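Local coordinates for Serine/threonine-protein kinase Tel1 (Chaetomium thermophilum, PDB 6SKY) that probably senses DNA damage and activates checkpoint signalling, using ATP to phosphorylate serine and threonine residues that are followed by glutamine, at residues D1686-T1689 / A1690-E1694; S2074-T2077 / S2078-R2081; E2113-S2116 / K2117-M2120. One frame throughout, in Å; residues are numbered along the deposited sequence.

In the fold
All three contacts are short-range, each between residues about one turn apart, at or along a helix, and they come one after another along the chain. Contact 1 starts helix 1687-1706 at the periphery, its centre about 46 Å from the centre of the chain. Contact 2 starts helix 2077-2097 and contact 3 belongs to the next helix, 2102-2119; both fall in the FAT region. Contacts 2 and 3 have centres about 23 Å apart, and their nearest atoms come within about 7 Å without touching. Contact 1 is more remote: about 39 Å from contact 2 and 53 Å from contact 3, centre to centre. None of them reaches the kinase site that holds the ATP analogue and magnesium.

Contact 1 (D1686-T1689 / A1690-E1694); sequences DCFT and AGLAE
Phe1688 and Leu1692, one turn apart, make the side-chain part of this contact. Leu1692 reaches along the outside of the helix and sets its CD1 methyl over the centre of the phenyl ring, 4.3 Å above the plane. Its CG is also near the ring, with Phe1688 CE1 to Leu1692 CG at 4.3 Å. The torsions explain the meeting: Phe1688 carries its ring anti to the backbone N (chi1 -162°), while Leu1692 has CG beside its own N (chi1 -72°), the side that leads back down the helix. Both side chains also touch Lys1789 of helix 1783-1789, so the pair lies where two helices meet.

The backbone bonds are of the i to i+4 kind. Ala1690 N donates to Asp1686 O at 3.1 Å, and Gly1691 N to Cys1687 O at 2.9 Å. Leu1692 N to Phe1688 O and Ala1693 N to Thr1689 O are equally short, at 2.9 Å each, and the Leu1692 bond is close to straight at 167°.

Polar side chains add little. Asp1686 is the N-cap residue, yet its carboxylate caps no backbone N-H; it takes a weak bond from Thr1689, OG1 to OD1 3.5 Å.

Thr1689 and Ala1693 also touch Leu1681 of the preceding helix 1670-1684. This is the opening turn of an alpha-helix that follows its predecessor after a very short turn: two successive helices packed on each other, the repeating element of an alpha-solenoid.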
loop_
_atom_site.group_PDB
_atom_site.type_symbol
_atom_site.label_atom_id
_atom_site.label_comp_id
_atom_site.label_asym_id
_atom_site.label_seq_id
_atom_site.Cartn_x
_atom_site.Cartn_y
_atom_site.Cartn_z
ATOM N N ASP A 1686 69.395 -1.298 -8.042
ATOM C CA ASP A 1686 70.541 -1.305 -8.937
ATOM C C ASP A 1686 71.801 -1.498 -8.101
ATOM O O ASP A 1686 71.745 -1.883 -6.932
ATOM C CB ASP A 1686 70.582 -0.026 -9.759
ATOM C CG ASP A 1686 70.142 1.180 -8.970
ATOM O OD1 ASP A 1686 69.096 1.087 -8.298
ATOM O OD2 ASP A 1686 70.834 2.217 -9.021
ATOM N N CYS A 1687 72.966 -1.257 -8.699
ATOM C CA CYS A 1687 74.210 -1.391 -7.950
ATOM C C CYS A 1687 74.242 -0.430 -6.771
ATOM O O CYS A 1687 74.553 -0.824 -5.641
ATOM C CB CYS A 1687 75.404 -1.151 -8.874
ATOM S SG CYS A 1687 76.979 -1.017 -8.012
ATOM N N PHE A 1688 73.893 0.832 -7.014
ATOM C CA PHE A 1688 74.021 1.861 -5.988
ATOM C C PHE A 1688 73.103 1.584 -4.807
ATOM O O PHE A 1688 73.523 1.642 -3.645
ATOM C CB PHE A 1688 73.708 3.224 -6.593
ATOM C CG PHE A 1688 74.199 4.368 -5.778
ATOM C CD1 PHE A 1688 75.199 4.185 -4.842
ATOM C CD2 PHE A 1688 73.664 5.628 -5.942
ATOM C CE1 PHE A 1688 75.662 5.237 -4.090
ATOM C CE2 PHE A 1688 74.122 6.687 -5.191
ATOM C CZ PHE A 1688 75.123 6.490 -4.263
ATOM N N THR A 1689 71.836 1.290 -5.091
ATOM C CA THR A 1689 70.859 1.082 -4.034
ATOM C C THR A 1689 71.168 -0.167 -3.224
ATOM O O THR A 1689 71.102 -0.144 -1.990
ATOM C CB THR A 1689 69.467 1.012 -4.646
ATOM O OG1 THR A 1689 69.065 2.328 -5.038
ATOM C CG2 THR A 1689 68.479 0.464 -3.664
ATOM N N ALA A 1690 71.507 -1.267 -3.891
ATOM C CA ALA A 1690 71.895 -2.462 -3.156
ATOM C C ALA A 1690 73.149 -2.223 -2.331
ATOM O O ALA A 1690 73.295 -2.793 -1.247
ATOM C CB ALA A 1690 72.098 -3.628 -4.117
ATOM N N GLY A 1691 74.051 -1.366 -2.807
ATOM C CA GLY A 1691 75.238 -1.059 -2.026
ATOM C C GLY A 1691 74.913 -0.282 -0.767
ATOM O O GLY A 1691 75.422 -0.586 0.316
ATOM N N LEU A 1692 74.061 0.736 -0.895
ATOM C CA LEU A 1692 73.600 1.477 0.278
ATOM C C LEU A 1692 72.906 0.559 1.275
ATOM O O LEU A 1692 73.132 0.660 2.484
ATOM C CB LEU A 1692 72.661 2.599 -0.146
ATOM C CG LEU A 1692 73.281 3.798 -0.847
ATOM C CD1 LEU A 1692 72.217 4.606 -1.531
ATOM C CD2 LEU A 1692 74.017 4.650 0.148
ATOM N N ALA A 1693 72.060 -0.345 0.785
ATOM C CA ALA A 1693 71.335 -1.235 1.682
ATOM C C ALA A 1693 72.270 -2.203 2.393
ATOM O O ALA A 1693 72.108 -2.460 3.590
ATOM C CB ALA A 1693 70.267 -1.995 0.905
ATOM N N GLU A 1694 73.254 -2.751 1.682
ATOM C CA GLU A 1694 74.200 -3.656 2.325
ATOM C C GLU A 1694 75.066 -2.921 3.339
ATOM O O GLU A 1694 75.379 -3.465 4.403
ATOM C CB GLU A 1694 75.056 -4.346 1.269
ATOM C CG GLU A 1694 74.310 -5.407 0.496
ATOM C CD GLU A 1694 75.050 -5.892 -0.738
ATOM O OE1 GLU A 1694 74.636 -6.923 -1.305
ATOM O OE2 GLU A 1694 76.034 -5.247 -1.145
#

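Contact 2 (S2074-T2077 / S2078-R2081); sequences SLNT and SVLR
An alpha-helix N-terminus is formed here, with Leu2075 and Asn2076 leading into helix 2077-2097 and Val2079 standing over both of them. Val2079 divides its two methyls between the partners. CG1, anti to the backbone N (chi1 -179°), meets Leu2075 CD2 at 3.9 Å, the two side chains crossing at about a right angle. CG2 lies beside the backbone N and faces the amide of Asn2076, with Asn2076 OD1 at 3.6 Å from Val2079 CG2 and ND2 only slightly farther off. The same Leu2075 CD2 lies 4.3 Å from Leu2080 CA.

Asn2076 occupies the N-cap position, but its side chain makes no capping bond. It leans instead over the first turn, where ND2 comes to 3.2 Å from Ser2078 OG. With an alanine in place of Asn2076, Val2079 CG2 is likely to lose the amide lying against it and the Ser2078 hydroxyl its polar neighbour.

Helical hydrogen bonding starts at Asn2076 O: Leu2080 N donates to it at 3.1 Å, and Arg2081 N follows to Thr2077 O at 3.0 Å. The turn thus begins a FAT-region helix that comes after helix 2052-2070 and a short loop. Leu2080 is buried and touches Val1647 and Leu1651, joining this helix start to an earlier part of the chain.

Arg2081 CG passes 3.0 Å from Thr2077 O, and its CD lies 4.3 Å from Thr2077 CG2; the chain then bends at chi3 (80°). Its NE forms a salt bridge with Asp2126 of helix 2124-2143, which ties the turn to a later helix of the same region.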
loop_
_atom_site.group_PDB
_atom_site.type_symbol
_atom_site.label_atom_id
_atom_site.label_comp_id
_atom_site.label_asym_id
_atom_site.label_seq_id
_atom_site.Cartn_x
_atom_site.Cartn_y
_atom_site.Cartn_z
ATOM N N SER A 2074 41.483 7.337 -7.032
ATOM C CA SER A 2074 40.450 7.874 -6.154
ATOM C C SER A 2074 39.053 7.733 -6.739
ATOM O O SER A 2074 38.568 8.632 -7.434
ATOM C CB SER A 2074 40.731 9.345 -5.855
ATOM O OG SER A 2074 40.680 10.121 -7.036
ATOM N N LEU A 2075 38.397 6.617 -6.432
ATOM C CA LEU A 2075 37.026 6.346 -6.829
ATOM C C LEU A 2075 36.257 5.901 -5.599
ATOM O O LEU A 2075 36.763 5.104 -4.805
ATOM C CB LEU A 2075 36.950 5.250 -7.904
ATOM C CG LEU A 2075 37.228 5.557 -9.375
ATOM C CD1 LEU A 2075 38.673 5.918 -9.602
ATOM C CD2 LEU A 2075 36.853 4.373 -10.233
ATOM N N ASN A 2076 35.037 6.404 -5.434
ATOM C CA ASN A 2076 34.197 5.869 -4.378
ATOM C C ASN A 2076 33.707 4.485 -4.777
ATOM O O ASN A 2076 34.077 3.946 -5.819
ATOM C CB ASN A 2076 33.039 6.809 -4.070
ATOM C CG ASN A 2076 32.637 7.630 -5.253
ATOM O OD1 ASN A 2076 33.478 8.037 -6.051
ATOM N ND2 ASN A 2076 31.344 7.891 -5.379
ATOM N N THR A 2077 32.866 3.889 -3.945
ATOM C CA THR A 2077 32.487 2.508 -4.189
ATOM C C THR A 2077 31.427 2.384 -5.270
ATOM O O THR A 2077 31.420 1.399 -6.011
ATOM C CB THR A 2077 32.010 1.869 -2.893
ATOM O OG1 THR A 2077 32.729 2.442 -1.801
ATOM C CG2 THR A 2077 32.280 0.384 -2.914
ATOM N N SER A 2078 30.543 3.367 -5.400
ATOM C CA SER A 2078 29.533 3.297 -6.448
ATOM C C SER A 2078 30.162 3.409 -7.830
ATOM O O SER A 2078 29.823 2.640 -8.734
ATOM C CB SER A 2078 28.488 4.387 -6.235
ATOM O OG SER A 2078 29.103 5.644 -6.058
ATOM N N VAL A 2079 31.090 4.343 -8.011
ATOM C CA VAL A 2079 31.772 4.473 -9.293
ATOM C C VAL A 2079 32.607 3.237 -9.578
ATOM O O VAL A 2079 32.684 2.768 -10.718
ATOM C CB VAL A 2079 32.627 5.748 -9.308
ATOM C CG1 VAL A 2079 33.303 5.900 -10.640
ATOM C CG2 VAL A 2079 31.770 6.947 -9.008
ATOM N N LEU A 2080 33.241 2.689 -8.547
ATOM C CA LEU A 2080 34.047 1.490 -8.708
ATOM C C LEU A 2080 33.207 0.323 -9.202
ATOM O O LEU A 2080 33.597 -0.392 -10.134
ATOM C CB LEU A 2080 34.710 1.151 -7.380
ATOM C CG LEU A 2080 35.726 0.029 -7.357
ATOM C CD1 LEU A 2080 37.037 0.551 -7.862
ATOM C CD2 LEU A 2080 35.856 -0.484 -5.960
ATOM N N ARG A 2081 32.043 0.113 -8.593
ATOM C CA ARG A 2081 31.202 -0.995 -9.022
ATOM C C ARG A 2081 30.565 -0.731 -10.378
ATOM O O ARG A 2081 30.323 -1.674 -11.131
ATOM C CB ARG A 2081 30.151 -1.285 -7.965
ATOM C CG ARG A 2081 30.752 -1.496 -6.602
ATOM C CD ARG A 2081 29.705 -1.787 -5.564
ATOM N NE ARG A 2081 29.298 -3.176 -5.646
ATOM C CZ ARG A 2081 29.803 -4.135 -4.886
ATOM N NH1 ARG A 2081 29.383 -5.382 -5.032
ATOM N NH2 ARG A 2081 30.718 -3.844 -3.977
#

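Contact 3 (E2113-S2116 / K2117-M2120); sequences EKRS and KWMM
The indole of Trp2118 has the CB of Arg2115 beside its five-membered ring, CB to CD1 3.8 Å, while the carbonyl oxygen of Arg2115 approaches the ring obliquely. On one face the next residue, Met2119, places its CG 3.6 Å above the plane, offset toward the rim. The ring nitrogen NE1 donates to Ala1642 O of helix 1627-1644, a bond that helps fix the rotation of the indole. Val2127 of helix 2124-2143 also touches this ring.

The other flat group, the guanidinium of Arg2115, is carried well away from the indole on an extended chain. Its NH1 forms a salt bridge with Asp1606, and NH2 has a long, weak ion pair with Glu2092. Two acidic residues near one buried arginine would be expected to support its positive charge.

All of this sits on the last turns of helix 2102-2119, where the FAT helices stack in alpha-solenoid fashion. Backbone bonds run i to i+4: Trp2118 N to Lys2114 O at 3.3 Å, then Met2119 N to Arg2115 O at 2.9 Å and Met2120 N to Ser2116 O at 3.1 Å.

Two methionines fill the neighbouring helix interfaces. Met2119 is extended beyond CG and reaches Ile2130 and Leu2131 of helix 2124-2143. Met2120 bends at chi2 (-66°), passing Ser2116 O with CG at 3.4 Å, and packs on Ile2171 and Phe2174 of helix 2154-2174. On the exposed side Lys2117 bends at chi2; its NZ and Glu2113 OE2 are 6.4 Å apart, opposite charges not in contact.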
loop_
_atom_site.group_PDB
_atom_site.type_symbol
_atom_site.label_atom_id
_atom_site.label_comp_id
_atom_site.label_asym_id
_atom_site.label_seq_id
_atom_site.Cartn_x
_atom_site.Cartn_y
_atom_site.Cartn_z
ATOM N N GLU A 2113 22.373 -18.589 -16.906
ATOM C CA GLU A 2113 21.580 -19.150 -15.811
ATOM C C GLU A 2113 22.380 -19.260 -14.508
ATOM O O GLU A 2113 21.880 -18.907 -13.426
ATOM C CB GLU A 2113 21.026 -20.501 -16.227
ATOM C CG GLU A 2113 20.151 -20.415 -17.454
ATOM C CD GLU A 2113 19.812 -21.770 -18.031
ATOM O OE1 GLU A 2113 19.516 -21.846 -19.241
ATOM O OE2 GLU A 2113 19.845 -22.764 -17.276
ATOM N N LYS A 2114 23.619 -19.748 -14.579
ATOM C CA LYS A 2114 24.431 -19.812 -13.359
ATOM C C LYS A 2114 24.660 -18.422 -12.762
ATOM O O LYS A 2114 24.576 -18.215 -11.533
ATOM C CB LYS A 2114 25.761 -20.486 -13.662
ATOM C CG LYS A 2114 25.625 -21.818 -14.354
ATOM C CD LYS A 2114 26.929 -22.225 -15.009
ATOM C CE LYS A 2114 26.742 -23.433 -15.910
ATOM N NZ LYS A 2114 27.900 -23.636 -16.826
ATOM N N ARG A 2115 24.948 -17.446 -13.613
ATOM C CA ARG A 2115 25.105 -16.103 -13.085
ATOM C C ARG A 2115 23.814 -15.602 -12.461
ATOM O O ARG A 2115 23.855 -14.833 -11.503
ATOM C CB ARG A 2115 25.599 -15.179 -14.181
ATOM C CG ARG A 2115 26.919 -15.631 -14.700
ATOM C CD ARG A 2115 27.313 -14.906 -15.936
ATOM N NE ARG A 2115 28.665 -15.267 -16.313
ATOM C CZ ARG A 2115 29.258 -14.851 -17.416
ATOM N NH1 ARG A 2115 30.499 -15.223 -17.681
ATOM N NH2 ARG A 2115 28.606 -14.068 -18.256
ATOM N N SER A 2116 22.661 -16.039 -12.965
ATOM C CA SER A 2116 21.405 -15.692 -12.305
ATOM C C SER A 2116 21.377 -16.224 -10.886
ATOM O O SER A 2116 20.844 -15.574 -9.971
ATOM C CB SER A 2116 20.225 -16.255 -13.080
ATOM O OG SER A 2116 20.143 -17.649 -12.876
ATOM N N LYS A 2117 21.911 -17.431 -10.699
ATOM C CA LYS A 2117 22.019 -17.978 -9.346
ATOM C C LYS A 2117 22.754 -17.017 -8.427
ATOM O O LYS A 2117 22.331 -16.792 -7.290
ATOM C CB LYS A 2117 22.729 -19.331 -9.348
ATOM C CG LYS A 2117 22.260 -20.303 -10.409
ATOM C CD LYS A 2117 20.856 -20.809 -10.164
ATOM C CE LYS A 2117 20.499 -21.869 -11.190
ATOM N NZ LYS A 2117 19.223 -22.558 -10.874
ATOM N N TRP A 2118 23.865 -16.440 -8.896
ATOM C CA TRP A 2118 24.518 -15.442 -8.028
ATOM C C TRP A 2118 23.671 -14.177 -7.893
ATOM O O TRP A 2118 23.639 -13.561 -6.824
ATOM C CB TRP A 2118 25.950 -15.093 -8.495
ATOM C CG TRP A 2118 26.177 -13.866 -9.399
ATOM C CD1 TRP A 2118 26.555 -13.896 -10.698
ATOM C CD2 TRP A 2118 26.092 -12.471 -9.052
ATOM N NE1 TRP A 2118 26.678 -12.631 -11.193
ATOM C CE2 TRP A 2118 26.396 -11.737 -10.204
ATOM C CE3 TRP A 2118 25.761 -11.778 -7.894
ATOM C CZ2 TRP A 2118 26.384 -10.355 -10.231
ATOM C CZ3 TRP A 2118 25.748 -10.405 -7.929
ATOM C CH2 TRP A 2118 26.058 -9.710 -9.086
ATOM N N MET A 2119 22.964 -13.789 -8.960
ATOM C CA MET A 2119 22.351 -12.464 -9.034
ATOM C C MET A 2119 21.149 -12.323 -8.125
ATOM O O MET A 2119 20.818 -11.208 -7.719
ATOM C CB MET A 2119 21.919 -12.161 -10.458
ATOM C CG MET A 2119 23.019 -11.783 -11.373
ATOM S SD MET A 2119 22.482 -11.692 -13.063
ATOM C CE MET A 2119 23.954 -11.030 -13.788
ATOM N N MET A 2120 20.459 -13.427 -7.831
ATOM C CA MET A 2120 19.243 -13.340 -7.018
ATOM C C MET A 2120 19.451 -12.602 -5.701
ATOM O O MET A 2120 18.538 -11.928 -5.223
ATOM C CB MET A 2120 18.700 -14.729 -6.726
ATOM C CG MET A 2120 18.166 -15.439 -7.933
ATOM S SD MET A 2120 16.705 -14.659 -8.610
ATOM C CE MET A 2120 16.363 -15.783 -9.952
#